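Local coordinates for protein beta-n-acetylhexosaminidase (Streptococcus pneumoniae, PDB 4AZI) that probably hydrolyses terminal beta-linked N-acetylglucosamine residues from glycan chains, as a family 20 exo-beta-D-N-acetylglucosaminidase catalytic module, at residues Ser14-Arg19 with Leu46-Leu51; Lys74-Gly79 with Leu125-Lys130; Ile112-Ser117 with Ile176-Thr181. The protein carries 2 engineered substitutions. All blocks are in the same frame, centred on the assembly; numbering follows the deposited sequence.

Contact 1 of 3, residues Ser14-Arg19 with Leu46-Leu51; sequences SIDAGR and LGNDGL. With OAN (O-(2-acetamido-2-deoxy D-glucopyranosylidene) amino-N-phenylcarbamate), chain C.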
ATOM      1  N   SER A  14      -2.595   5.101  -2.219  1.00  9.76           N
ATOM      2  CA  SER A  14      -2.611   4.281  -1.001  1.00  9.71           C
ATOM      3  C   SER A  14      -3.733   4.738  -0.075  1.00  9.78           C
ATOM      4  O   SER A  14      -3.929   5.937   0.107  1.00  9.44           O
ATOM      5  CB  SER A  14      -1.259   4.333  -0.275  1.00  9.57           C
ATOM      6  OG  SER A  14      -1.283   3.577   0.929  1.00  9.70           O
ATOM      7  N   ILE A  15      -4.456   3.769   0.493  1.00 10.09           N
ATOM      8  CA  ILE A  15      -5.571   4.022   1.412  1.00 10.52           C
ATOM      9  C   ILE A  15      -5.377   3.222   2.712  1.00 10.72           C
ATOM     10  O   ILE A  15      -5.322   1.984   2.695  1.00 10.59           O
ATOM     11  CB  ILE A  15      -6.943   3.656   0.768  1.00 10.61           C
ATOM     12  CG1 ILE A  15      -7.259   4.510  -0.483  1.00 10.64           C
ATOM     13  CG2 ILE A  15      -8.068   3.694   1.791  1.00 10.71           C
ATOM     14  CD1 ILE A  15      -7.467   6.004  -0.257  1.00 10.93           C
ATOM     15  N   ASP A  16      -5.277   3.942   3.827  1.00 10.76           N
ATOM     16  CA  ASP A  16      -5.120   3.356   5.160  1.00 11.12           C
ATOM     17  C   ASP A  16      -6.461   2.793   5.650  1.00 11.32           C
ATOM     18  O   ASP A  16      -7.170   3.423   6.440  1.00 11.26           O
ATOM     19  CB  ASP A  16      -4.553   4.431   6.120  1.00 11.26           C
ATOM     20  CG  ASP A  16      -4.211   3.902   7.521  1.00 11.19           C
ATOM     21  OD1 ASP A  16      -4.303   2.683   7.793  1.00 11.38           O
ATOM     22  OD2 ASP A  16      -3.847   4.742   8.375  1.00 11.29           O
ATOM     23  N   ALA A  17      -6.810   1.603   5.162  1.00 11.37           N
ATOM     24  CA  ALA A  17      -8.011   0.901   5.623  1.00 11.83           C
ATOM     25  C   ALA A  17      -7.664  -0.048   6.767  1.00 12.18           C
ATOM     26  O   ALA A  17      -8.396  -0.997   7.053  1.00 12.60           O
ATOM     27  CB  ALA A  17      -8.675   0.153   4.477  1.00 11.72           C
ATOM     28  N   GLY A  18      -6.518   0.201   7.393  1.00 12.34           N
ATOM     29  CA  GLY A  18      -6.092  -0.543   8.563  1.00 12.24           C
ATOM     30  C   GLY A  18      -6.580   0.128   9.829  1.00 12.46           C
ATOM     31  O   GLY A  18      -7.219  -0.506  10.668  1.00 12.63           O
ATOM     32  N   ARG A  19      -6.284   1.416   9.973  1.00 12.37           N
ATOM     33  CA  ARG A  19      -6.741   2.155  11.142  1.00 12.43           C
ATOM     34  C   ARG A  19      -8.249   2.409  11.073  1.00 12.35           C
ATOM     35  O   ARG A  19      -8.937   2.430  12.103  1.00 12.35           O
ATOM     36  CB  ARG A  19      -6.000   3.488  11.263  1.00 12.31           C
ATOM     37  CG  ARG A  19      -4.523   3.364  11.591  1.00 12.04           C
ATOM     38  CD  ARG A  19      -3.949   4.747  11.857  1.00 12.18           C
ATOM     39  NE  ARG A  19      -2.532   4.726  12.234  1.00 11.64           N
ATOM     40  CZ  ARG A  19      -1.521   4.966  11.402  1.00 11.66           C
ATOM     41  NH1 ARG A  19      -1.748   5.219  10.117  1.00 11.50           N
ATOM     42  NH2 ARG A  19      -0.272   4.949  11.856  1.00 11.45           N
ATOM     43  N   LEU A  46      -4.468  -3.217   5.043  1.00 10.46           N
ATOM     44  CA  LEU A  46      -5.530  -3.985   5.665  1.00 10.33           C
ATOM     45  C   LEU A  46      -5.164  -4.269   7.111  1.00 10.39           C
ATOM     46  O   LEU A  46      -6.025  -4.275   7.988  1.00 10.53           O
ATOM     47  CB  LEU A  46      -5.788  -5.282   4.887  1.00 10.24           C
ATOM     48  CG  LEU A  46      -6.373  -5.080   3.484  1.00 10.06           C
ATOM     49  CD1 LEU A  46      -6.171  -6.310   2.607  1.00  9.98           C
ATOM     50  CD2 LEU A  46      -7.845  -4.688   3.553  1.00 10.15           C
ATOM     51  N   GLY A  47      -3.881  -4.514   7.346  1.00 10.38           N
ATOM     52  CA  GLY A  47      -3.333  -4.525   8.694  1.00 10.40           C
ATOM     53  C   GLY A  47      -2.448  -3.306   8.860  1.00 10.34           C
ATOM     54  O   GLY A  47      -1.423  -3.188   8.184  1.00 10.44           O
ATOM     55  N   ASN A  48      -2.855  -2.399   9.746  1.00 10.31           N
ATOM     56  CA  ASN A  48      -2.092  -1.187  10.071  1.00 10.33           C
ATOM     57  C   ASN A  48      -2.720  -0.604  11.328  1.00 10.59           C
ATOM     58  O   ASN A  48      -3.720   0.144  11.261  1.00 10.66           O
ATOM     59  CB  ASN A  48      -2.084  -0.197   8.898  1.00  9.97           C
ATOM     60  CG  ASN A  48      -1.088   0.943   9.077  1.00  9.86           C
ATOM     61  OD1 ASN A  48       0.120   0.727   9.266  1.00  9.30           O
ATOM     62  ND2 ASN A  48      -1.586   2.168   8.979  1.00  9.21           N
ATOM     63  N   ASP A  49      -2.150  -0.999  12.470  1.00 10.87           N
ATOM     64  CA  ASP A  49      -2.748  -0.812  13.803  1.00 11.12           C
ATOM     65  C   ASP A  49      -3.963  -1.732  13.967  1.00 11.18           C
ATOM     66  O   ASP A  49      -3.875  -2.764  14.622  1.00 10.51           O
ATOM     67  CB  ASP A  49      -3.097   0.662  14.085  1.00 11.38           C
ATOM     68  CG  ASP A  49      -1.863   1.560  14.134  1.00 11.87           C
ATOM     69  OD1 ASP A  49      -0.765   1.106  13.742  1.00 12.04           O
ATOM     70  OD2 ASP A  49      -1.987   2.718  14.583  1.00 12.43           O
ATOM     71  N   GLY A  50      -5.093  -1.357  13.373  1.00 11.50           N
ATOM     72  CA  GLY A  50      -6.218  -2.279  13.277  1.00 11.90           C
ATOM     73  C   GLY A  50      -5.952  -3.332  12.214  1.00 12.36           C
ATOM     74  O   GLY A  50      -5.103  -3.144  11.327  1.00 12.43           O
ATOM     75  N   LEU A  51      -6.672  -4.444  12.301  0.50 12.46           N
ATOM     76  CA  LEU A  51      -6.603  -5.488  11.285  0.50 12.47           C
ATOM     77  C   LEU A  51      -8.004  -5.734  10.744  0.50 12.61           C
ATOM     78  O   LEU A  51      -8.808  -6.428  11.369  0.50 12.80           O
ATOM     79  CB  LEU A  51      -6.001  -6.768  11.867  0.50 12.39           C
ATOM     80  CG  LEU A  51      -5.906  -7.957  10.913  0.50 12.39           C
ATOM     81  CD1 LEU A  51      -7.292  -8.304  10.416  0.50 12.33           C
ATOM     82  CD2 LEU A  51      -4.972  -7.675   9.744  0.50 12.22           C
TER
HETATM   83  CAH OAN C2038       5.466   4.567   6.485  1.00 10.13           C
HETATM   84  CAG OAN C2038       4.640   5.698   7.116  1.00 10.25           C
HETATM   85  OAN OAN C2038       4.319   6.671   6.450  1.00 10.06           O
HETATM   86  NAI OAN C2038       4.331   5.531   8.404  1.00 10.69           N
HETATM   87  CAB OAN C2038       3.535   6.479   9.211  1.00 11.33           C
HETATM   88  CAC OAN C2038       2.044   6.224   8.981  1.00 11.22           C
HETATM   89  OAJ OAN C2038       1.615   5.140   9.815  1.00 11.11           O
HETATM   90  CAD OAN C2038       1.219   7.466   9.287  1.00 11.61           C
HETATM   91  OAK OAN C2038      -0.146   7.134   9.074  1.00 11.78           O
HETATM   92  CAE OAN C2038       1.629   8.596   8.331  1.00 11.69           C
HETATM   93  CAF OAN C2038       0.907   9.927   8.563  1.00 12.02           C
HETATM   94  OAM OAN C2038       1.258  10.469   9.840  1.00 12.22           O
HETATM   95  OAL OAN C2038       3.058   8.858   8.350  1.00 11.82           O
HETATM   96  CAA OAN C2038       3.907   7.949   8.921  1.00 11.89           C
HETATM   97  NAY OAN C2038       5.115   8.377   9.220  1.00 13.01           N
HETATM   98  OAQ OAN C2038       5.373   9.686   8.941  1.00 14.48           O
HETATM   99  CAP OAN C2038       6.267  10.278   9.787  1.00 14.97           C
HETATM  100  OAR OAN C2038       6.625  11.440   9.582  1.00 14.75           O
HETATM  101  NAO OAN C2038       6.704   9.538  10.818  1.00 16.09           N
HETATM  102  CAS OAN C2038       7.610   9.926  11.728  1.00 17.22           C
HETATM  103  CAT OAN C2038       8.697   9.085  11.968  1.00 17.14           C
HETATM  104  CAU OAN C2038       9.668   9.434  12.906  1.00 17.41           C
HETATM  105  CAV OAN C2038       9.558  10.633  13.609  1.00 17.79           C
HETATM  106  CAW OAN C2038       8.468  11.483  13.377  1.00 17.97           C
HETATM  107  CAX OAN C2038       7.493  11.131  12.440  1.00 17.48           C
HETATM  108  O   HOH W   1       0.536   4.345  14.573  1.00 11.06           O

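Contact 2 of 3, residues Lys74-Gly79 with Leu125-Lys130; sequences KAIIEG and LVAMEK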
ATOM      1  N   LYS A  74     -12.653 -14.133  16.357  1.00 16.34           N
ATOM      2  CA  LYS A  74     -13.120 -13.441  17.560  1.00 16.29           C
ATOM      3  C   LYS A  74     -12.009 -12.600  18.196  1.00 15.44           C
ATOM      4  O   LYS A  74     -12.229 -11.446  18.564  1.00 15.13           O
ATOM      5  CB  LYS A  74     -13.701 -14.443  18.561  1.00 16.93           C
ATOM      6  CG  LYS A  74     -14.363 -13.804  19.770  1.00 18.39           C
ATOM      7  CD  LYS A  74     -15.330 -14.759  20.460  1.00 19.13           C
ATOM      8  CE  LYS A  74     -15.743 -14.230  21.826  1.00 19.64           C
ATOM      9  NZ  LYS A  74     -14.604 -14.200  22.784  1.00 20.16           N
ATOM     10  N   ALA A  75     -10.818 -13.182  18.303  1.00 14.90           N
ATOM     11  CA  ALA A  75      -9.664 -12.499  18.871  1.00 14.45           C
ATOM     12  C   ALA A  75      -9.279 -11.241  18.079  1.00 14.35           C
ATOM     13  O   ALA A  75      -9.067 -10.177  18.665  1.00 14.53           O
ATOM     14  CB  ALA A  75      -8.486 -13.458  18.961  1.00 14.60           C
ATOM     15  N   ILE A  76      -9.191 -11.380  16.754  1.00 13.54           N
ATOM     16  CA  ILE A  76      -8.848 -10.279  15.853  1.00 13.14           C
ATOM     17  C   ILE A  76      -9.894  -9.160  15.900  1.00 13.27           C
ATOM     18  O   ILE A  76      -9.545  -7.985  15.993  1.00 12.88           O
ATOM     19  CB  ILE A  76      -8.645 -10.771  14.404  1.00 12.84           C
ATOM     20  CG1 ILE A  76      -7.362 -11.605  14.312  1.00 12.60           C
ATOM     21  CG2 ILE A  76      -8.596  -9.590  13.437  1.00 12.70           C
ATOM     22  CD1 ILE A  76      -7.163 -12.278  12.969  1.00 12.75           C
ATOM     23  N   ILE A  77     -11.170  -9.529  15.841  1.00 13.61           N
ATOM     24  CA  ILE A  77     -12.235  -8.541  15.987  1.00 14.32           C
ATOM     25  C   ILE A  77     -12.046  -7.761  17.298  1.00 14.75           C
ATOM     26  O   ILE A  77     -12.067  -6.527  17.298  1.00 14.90           O
ATOM     27  CB  ILE A  77     -13.642  -9.165  15.848  1.00 14.38           C
ATOM     28  CG1 ILE A  77     -13.861  -9.608  14.395  1.00 14.89           C
ATOM     29  CG2 ILE A  77     -14.716  -8.159  16.246  1.00 14.42           C
ATOM     30  CD1 ILE A  77     -15.016 -10.566  14.173  1.00 15.58           C
ATOM     31  N   GLU A  78     -11.816  -8.480  18.395  1.00 15.34           N
ATOM     32  CA  GLU A  78     -11.515  -7.846  19.687  1.00 16.07           C
ATOM     33  C   GLU A  78     -10.277  -6.947  19.677  1.00 15.60           C
ATOM     34  O   GLU A  78     -10.311  -5.845  20.216  1.00 15.00           O
ATOM     35  CB  GLU A  78     -11.423  -8.892  20.799  1.00 17.34           C
ATOM     36  CG  GLU A  78     -12.789  -9.268  21.360  1.00 19.30           C
ATOM     37  CD  GLU A  78     -12.856 -10.692  21.880  1.00 20.97           C
ATOM     38  OE1 GLU A  78     -11.796 -11.352  22.000  1.00 21.94           O
ATOM     39  OE2 GLU A  78     -13.982 -11.158  22.151  1.00 22.25           O
ATOM     40  N   GLY A  79      -9.184  -7.415  19.080  1.00 15.43           N
ATOM     41  CA  GLY A  79      -7.990  -6.573  18.919  1.00 15.12           C
ATOM     42  C   GLY A  79      -8.286  -5.299  18.126  1.00 15.01           C
ATOM     43  O   GLY A  79      -7.844  -4.199  18.484  1.00 14.73           O
ATOM     44  N   LEU A 125      -1.611  -7.937  18.459  1.00 13.69           N
ATOM     45  CA  LEU A 125      -1.075  -8.077  19.816  1.00 13.55           C
ATOM     46  C   LEU A 125      -2.143  -8.473  20.836  1.00 13.65           C
ATOM     47  O   LEU A 125      -1.941  -9.393  21.621  1.00 13.93           O
ATOM     48  CB  LEU A 125      -0.361  -6.788  20.257  1.00 13.63           C
ATOM     49  CG  LEU A 125       0.870  -6.326  19.468  1.00 13.59           C
ATOM     50  CD1 LEU A 125       1.254  -4.916  19.887  1.00 13.67           C
ATOM     51  CD2 LEU A 125       2.062  -7.270  19.593  1.00 13.62           C
ATOM     52  N   VAL A 126      -3.274  -7.772  20.819  1.00 13.74           N
ATOM     53  CA  VAL A 126      -4.405  -8.082  21.690  1.00 13.81           C
ATOM     54  C   VAL A 126      -5.052  -9.411  21.285  1.00 13.78           C
ATOM     55  O   VAL A 126      -5.457 -10.207  22.146  1.00 13.69           O
ATOM     56  CB  VAL A 126      -5.450  -6.937  21.662  1.00 13.92           C
ATOM     57  CG1 VAL A 126      -6.701  -7.303  22.449  1.00 13.95           C
ATOM     58  CG2 VAL A 126      -4.835  -5.642  22.196  1.00 13.94           C
ATOM     59  N   ALA A 127      -5.149  -9.648  19.978  1.00 13.64           N
ATOM     60  CA  ALA A 127      -5.670 -10.911  19.468  1.00 13.55           C
ATOM     61  C   ALA A 127      -4.853 -12.082  20.011  1.00 13.73           C
ATOM     62  O   ALA A 127      -5.420 -13.085  20.468  1.00 13.92           O
ATOM     63  CB  ALA A 127      -5.679 -10.917  17.946  1.00 13.52           C
ATOM     64  N   MET A 128      -3.530 -11.947  19.987  1.00 13.26           N
ATOM     65  CA  MET A 128      -2.655 -13.005  20.487  1.00 13.69           C
ATOM     66  C   MET A 128      -2.871 -13.262  21.990  1.00 14.08           C
ATOM     67  O   MET A 128      -2.894 -14.413  22.417  1.00 13.69           O
ATOM     68  CB  MET A 128      -1.189 -12.701  20.177  1.00 13.33           C
ATOM     69  CG  MET A 128      -0.800 -12.936  18.714  1.00 13.63           C
ATOM     70  SD  MET A 128       0.989 -12.947  18.445  1.00 14.13           S
ATOM     71  CE  MET A 128       1.327 -11.188  18.476  1.00 14.24           C
ATOM     72  N   GLU A 129      -3.058 -12.197  22.771  1.00 14.77           N
ATOM     73  CA  GLU A 129      -3.373 -12.326  24.208  1.00 15.74           C
ATOM     74  C   GLU A 129      -4.724 -13.002  24.455  1.00 16.82           C
ATOM     75  O   GLU A 129      -4.886 -13.740  25.427  1.00 17.29           O
ATOM     76  CB  GLU A 129      -3.354 -10.966  24.912  1.00 15.35           C
ATOM     77  CG  GLU A 129      -2.000 -10.274  24.926  1.00 15.05           C
ATOM     78  CD  GLU A 129      -2.007  -8.961  25.699  1.00 15.23           C
ATOM     79  OE1 GLU A 129      -3.059  -8.287  25.750  1.00 14.85           O
ATOM     80  OE2 GLU A 129      -0.951  -8.601  26.260  1.00 14.74           O
ATOM     81  N   LYS A 130      -5.696 -12.740  23.583  1.00 18.07           N
ATOM     82  CA  LYS A 130      -7.000 -13.398  23.679  1.00 19.12           C
ATOM     83  C   LYS A 130      -6.887 -14.887  23.337  1.00 19.38           C
ATOM     84  O   LYS A 130      -7.687 -15.699  23.800  1.00 20.07           O
ATOM     85  CB  LYS A 130      -8.039 -12.713  22.783  1.00 19.75           C
ATOM     86  CG  LYS A 130      -8.400 -11.288  23.168  1.00 20.29           C
ATOM     87  CD  LYS A 130      -9.161 -11.212  24.484  1.00 21.68           C
ATOM     88  CE  LYS A 130      -9.626  -9.788  24.759  1.00 22.19           C
ATOM     89  NZ  LYS A 130     -10.509  -9.713  25.960  1.00 22.27           N
TER

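Contact 3 of 3, residues Ile112-Ser117 with Ile176-Thr181; sequences IPAINS and IFNFGT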
ATOM      1  N   ILE A 112      -2.657  -3.661  -4.404  1.00 10.75           N
ATOM      2  CA  ILE A 112      -1.515  -4.009  -3.583  1.00 10.04           C
ATOM      3  C   ILE A 112      -1.902  -4.006  -2.107  1.00  9.57           C
ATOM      4  O   ILE A 112      -2.030  -2.940  -1.500  1.00  9.70           O
ATOM      5  CB  ILE A 112      -0.308  -3.063  -3.795  1.00 10.16           C
ATOM      6  CG1 ILE A 112       0.006  -2.858  -5.281  1.00 10.23           C
ATOM      7  CG2 ILE A 112       0.909  -3.593  -3.044  1.00 10.07           C
ATOM      8  CD1 ILE A 112       1.019  -1.751  -5.546  1.00 10.37           C
ATOM      9  N   PRO A 113      -2.075  -5.198  -1.511  1.00  9.27           N
ATOM     10  CA  PRO A 113      -2.354  -5.260  -0.073  1.00  9.13           C
ATOM     11  C   PRO A 113      -1.131  -5.011   0.810  1.00  9.08           C
ATOM     12  O   PRO A 113      -0.003  -5.404   0.454  1.00  9.23           O
ATOM     13  CB  PRO A 113      -2.814  -6.704   0.114  1.00  9.19           C
ATOM     14  CG  PRO A 113      -2.041  -7.467  -0.920  1.00  9.04           C
ATOM     15  CD  PRO A 113      -1.985  -6.546  -2.114  1.00  9.27           C
ATOM     16  N   ALA A 114      -1.369  -4.394   1.967  1.00  9.06           N
ATOM     17  CA  ALA A 114      -0.385  -4.307   3.045  1.00  8.94           C
ATOM     18  C   ALA A 114      -0.949  -4.898   4.342  1.00  9.06           C
ATOM     19  O   ALA A 114      -2.105  -4.616   4.712  1.00  9.07           O
ATOM     20  CB  ALA A 114       0.058  -2.864   3.264  1.00  8.87           C
ATOM     21  N   ILE A 115      -0.141  -5.733   4.998  1.00  8.85           N
ATOM     22  CA  ILE A 115      -0.416  -6.243   6.351  1.00  9.09           C
ATOM     23  C   ILE A 115       0.824  -5.968   7.187  1.00  8.90           C
ATOM     24  O   ILE A 115       1.848  -6.637   7.019  1.00  9.31           O
ATOM     25  CB  ILE A 115      -0.685  -7.773   6.383  1.00  9.26           C
ATOM     26  CG1 ILE A 115      -1.814  -8.191   5.422  1.00  9.49           C
ATOM     27  CG2 ILE A 115      -0.929  -8.249   7.819  1.00  9.22           C
ATOM     28  CD1 ILE A 115      -3.211  -7.744   5.814  1.00  9.98           C
ATOM     29  N   ASN A 116       0.735  -4.994   8.086  1.00  8.92           N
ATOM     30  CA  ASN A 116       1.913  -4.489   8.786  1.00  8.89           C
ATOM     31  C   ASN A 116       2.346  -5.327   9.976  1.00  8.86           C
ATOM     32  O   ASN A 116       1.514  -5.808  10.728  1.00  8.87           O
ATOM     33  CB  ASN A 116       1.679  -3.040   9.243  1.00  8.84           C
ATOM     34  CG  ASN A 116       2.916  -2.177   9.103  1.00  8.72           C
ATOM     35  OD1 ASN A 116       4.047  -2.678   9.078  1.00  8.46           O
ATOM     36  ND2 ASN A 116       2.708  -0.872   8.989  1.00  8.60           N
ATOM     37  N   SER A 117       3.663  -5.487  10.125  1.00  8.86           N
ATOM     38  CA  SER A 117       4.310  -6.071  11.306  1.00  8.83           C
ATOM     39  C   SER A 117       5.807  -5.752  11.125  1.00  8.75           C
ATOM     40  O   SER A 117       6.208  -5.356  10.031  1.00  8.56           O
ATOM     41  CB  SER A 117       4.064  -7.581  11.398  1.00  8.80           C
ATOM     42  OG  SER A 117       4.733  -8.280  10.356  1.00  9.15           O
ATOM     43  N   ILE A 176       1.980  -7.830  -5.923  1.00 10.48           N
ATOM     44  CA  ILE A 176       2.804  -7.308  -4.822  1.00 10.28           C
ATOM     45  C   ILE A 176       2.167  -7.559  -3.458  1.00 10.05           C
ATOM     46  O   ILE A 176       0.956  -7.574  -3.336  1.00 10.16           O
ATOM     47  CB  ILE A 176       3.133  -5.806  -5.004  1.00 10.12           C
ATOM     48  CG1 ILE A 176       3.925  -5.582  -6.298  1.00 10.07           C
ATOM     49  CG2 ILE A 176       3.953  -5.275  -3.823  1.00 10.33           C
ATOM     50  CD1 ILE A 176       3.870  -4.172  -6.866  1.00  9.85           C
ATOM     51  N   PHE A 177       2.998  -7.793  -2.446  1.00  9.91           N
ATOM     52  CA  PHE A 177       2.533  -7.851  -1.055  1.00  9.80           C
ATOM     53  C   PHE A 177       3.425  -6.983  -0.174  1.00  9.58           C
ATOM     54  O   PHE A 177       4.635  -7.208  -0.090  1.00  9.41           O
ATOM     55  CB  PHE A 177       2.509  -9.298  -0.529  1.00  9.93           C
ATOM     56  CG  PHE A 177       1.820  -9.455   0.810  1.00 10.49           C
ATOM     57  CD1 PHE A 177       2.535  -9.315   2.000  1.00 10.82           C
ATOM     58  CD2 PHE A 177       0.448  -9.744   0.880  1.00 10.62           C
ATOM     59  CE1 PHE A 177       1.900  -9.457   3.233  1.00 11.18           C
ATOM     60  CE2 PHE A 177      -0.182  -9.897   2.108  1.00 10.83           C
ATOM     61  CZ  PHE A 177       0.547  -9.754   3.287  1.00 11.00           C
ATOM     62  N   ASN A 178       2.827  -5.989   0.480  1.00  9.26           N
ATOM     63  CA  ASN A 178       3.568  -5.100   1.377  1.00  9.14           C
ATOM     64  C   ASN A 178       3.507  -5.571   2.834  1.00  8.88           C
ATOM     65  O   ASN A 178       2.441  -5.516   3.455  1.00  8.56           O
ATOM     66  CB  ASN A 178       3.042  -3.661   1.271  1.00  9.22           C
ATOM     67  CG  ASN A 178       3.910  -2.653   2.023  1.00  9.42           C
ATOM     68  OD1 ASN A 178       4.984  -2.984   2.533  1.00  9.26           O
ATOM     69  ND2 ASN A 178       3.442  -1.404   2.089  1.00  9.54           N
ATOM     70  N   PHE A 179       4.651  -6.016   3.361  1.00  8.84           N
ATOM     71  CA  PHE A 179       4.769  -6.440   4.772  1.00  8.97           C
ATOM     72  C   PHE A 179       5.174  -5.328   5.759  1.00  8.93           C
ATOM     73  O   PHE A 179       5.275  -5.559   6.972  1.00  8.76           O
ATOM     74  CB  PHE A 179       5.607  -7.741   4.949  1.00  9.03           C
ATOM     75  CG  PHE A 179       7.052  -7.651   4.520  1.00  9.17           C
ATOM     76  CD1 PHE A 179       8.035  -7.214   5.405  1.00  9.36           C
ATOM     77  CD2 PHE A 179       7.454  -8.108   3.264  1.00  9.21           C
ATOM     78  CE1 PHE A 179       9.371  -7.173   5.029  1.00  9.28           C
ATOM     79  CE2 PHE A 179       8.796  -8.069   2.887  1.00  9.34           C
ATOM     80  CZ  PHE A 179       9.753  -7.604   3.767  1.00  9.28           C
ATOM     81  N   GLY A 180       5.387  -4.124   5.231  1.00  8.86           N
ATOM     82  CA  GLY A 180       5.472  -2.916   6.054  1.00  8.83           C
ATOM     83  C   GLY A 180       6.811  -2.717   6.727  1.00  8.82           C
ATOM     84  O   GLY A 180       7.792  -2.403   6.064  1.00  8.41           O
ATOM     85  N   THR A 181       6.816  -2.897   8.054  1.00  8.83           N
ATOM     86  CA  THR A 181       7.995  -2.830   8.944  1.00  8.79           C
ATOM     87  C   THR A 181       8.415  -1.417   9.364  1.00  8.85           C
ATOM     88  O   THR A 181       9.457  -1.245  10.004  1.00  8.67           O
ATOM     89  CB  THR A 181       9.223  -3.671   8.469  1.00  8.81           C
ATOM     90  OG1 THR A 181       9.878  -3.019   7.375  1.00  9.13           O
ATOM     91  CG2 THR A 181       8.806  -5.069   8.052  1.00  8.83           C
TER
HETATM   92  O   HOH W   2       4.271  -7.915   8.023  1.00  9.96           O

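Contact 1 of 3, residues Ser14-Arg19 with Leu46-Leu51
Asn48, Gly18 and Arg19 bury most of the surface where the chain leaving strand 10-16 meets the loop that follows strand 41-45. The CA atoms of Gly18 and Asn48 lie 4.3 Å apart; Gly18, which carries no side chain, lets its backbone lie directly against that of Asn48. Asn48 ND2 donates to Asp16 OD1 at 3.0 Å; the acceptor lies near the amide plane, but the donor stands 51° out of the carboxylate plane. Asp16 OD1 also takes Arg19 N, at 3.2 Å and from the opposite face, which closes an Asx motif. Asp16 OD2 meets Arg19 NH1 at 2.8 Å, at the edge of the guanidinium, and has a further partner in Ala330 N. Across the segments, Arg19 NE forms a salt bridge with Asp49 OD2 (3.1 Å), the guanidinium and carboxylate planes standing 82° apart. Water 1 joins Arg19 NH2 to Asp49 OD2, while Asp49 OD1 is hydrogen-bonded to His120 ND1. An extended run from CG to NE carries the guanidinium beyond the backbone to the ligand, where Arg19 NH2 reaches OAN OAJ at 2.8 Å with an N-H...O angle of 164°. Arg19 NH1 adds a weak bond to OAN OAK at 2.7 Å. Asp16 and Asp49 thus form a second shell that orients Arg19, and flanking carboxylates of this kind would be expected to stabilise its positive charge. The whole is a sugar-binding site built on loops at the C-terminal ends of TIM-barrel strands, here occupied by a glucosamine-derived inhibitor.

Contact 2 of 3, residues Lys74-Gly79 with Leu125-Lys130
Packing of two helices from the connections after strands 41-45 and 110-117, at the C-terminal side of the TIM barrel, brings helix 69-83 against helix 122-130. Their short segments run at 137° to one another, closer to antiparallel than parallel, and their axes approach to 7.4 Å. Small residues account for so short a separation: the CA atoms of Ala75 and Ala127 are only 4.3 Å apart, and Ala75 CB touches Ala127 CB at 3.9 Å. Each methyl also rests on the backbone of the other helix, Ala75 CB against Ala127 O at 3.4 Å and Ala127 CB beside the carbonyl of Ala75. The interface includes a CA-H...O contact from Ala127 CA to Ala75 O, but no conventional hydrogen bond joins the segments. One turn along, Gly79 presents its bare CA to Val126 CB at 3.8 Å. The CG1 branch of Val126, placed anti to the backbone N (chi1 174°), lies over the same glycine. At the margin, Lys130 bends at chi2 (-68°), and the Lys130 and Glu78 side chains cross at about a right angle, with Lys130 CG 3.6 Å from Glu78 OE1. The ammonium remains beyond salt-bridge range of OE1; Glu78 OE2 instead pairs with Lys74 NZ of its own helix. Farther in, Ile76 CG1 reaches Ala127 CB, while Ile76 also packs on Leu51 and Met58. Met128 turns from this interface to Ala155, Phe158 and Val159, so helix 122-130 is packed between helices 69-83 and 153-170.

Contact 3 of 3, residues Ile112-Ser117 with Ile176-Thr181
Asn178 pairs through both its backbone polar atoms with strand 112-117: its N donates to Pro113 O at 2.9 Å with an N-H...O angle of 169°, and its O accepts from Ile115 N at 3.0 Å. The two bonds flank Ala114, the bridge partner of Asn178, as in a regular parallel pair. Farther along, a side chain takes over from the backbone, with Asn116 OD1 accepting from Thr181 N at 3.0 Å. The same amide gives its ND2 to Asp182 and to Asn48 OD1, so both ends of Asn116 are engaged beside the ligand pocket. Asn178 OD1 accepts from Gly180 N, an Asx turn that bends the chain where the strand pairing fades. Water 2 links the strands where direct backbone bonds stop, donating to both Ile115 O and Phe179 O.

These are the third and fourth strands of the eight-stranded parallel TIM barrel, their short segments inclined at 21°. On the face they share, Ala114 CB meets Asn178 CB at 3.7 Å, and the Asn178 amide nitrogen continues to His43. Between the strands and the helices, Phe177 CG lies anti to the backbone N (chi1 -170°), which swings the ring back toward its neighbour: CZ lies 3.5 Å from Ile115 CG1, and CD2 is beside Pro113 CG. Met167 packs on the Phe177 ring from helix 153-170. At the N-terminal end, the CG2 branches of Ile112 and Ile176 touch at 3.6 Å.

In the fold
All three contacts belong to one TIM barrel, from its strands to helices in the connections beyond their C-terminal ends. Along the chain, contact 1 closes before the other two open, while the segments of contacts 2 and 3 alternate. Contacts 1 and 3 have centres about 10 Å apart and share the barrel sheet: strand 41-45 leads into 46-51 and lies between strands 10-16 and 110-117. Probable backbone bonds Leu46 N to Ala114 O and Gly47 O to Asn116 N join them. Contact 2 lies farther out, its centre about 16 Å from contact 1 and 20 Å from contact 3, yet the loop that carries Asn48 and Asp49, next to the pocket residue Arg19, rests through Leu51 on Ile76 of helix 69-83.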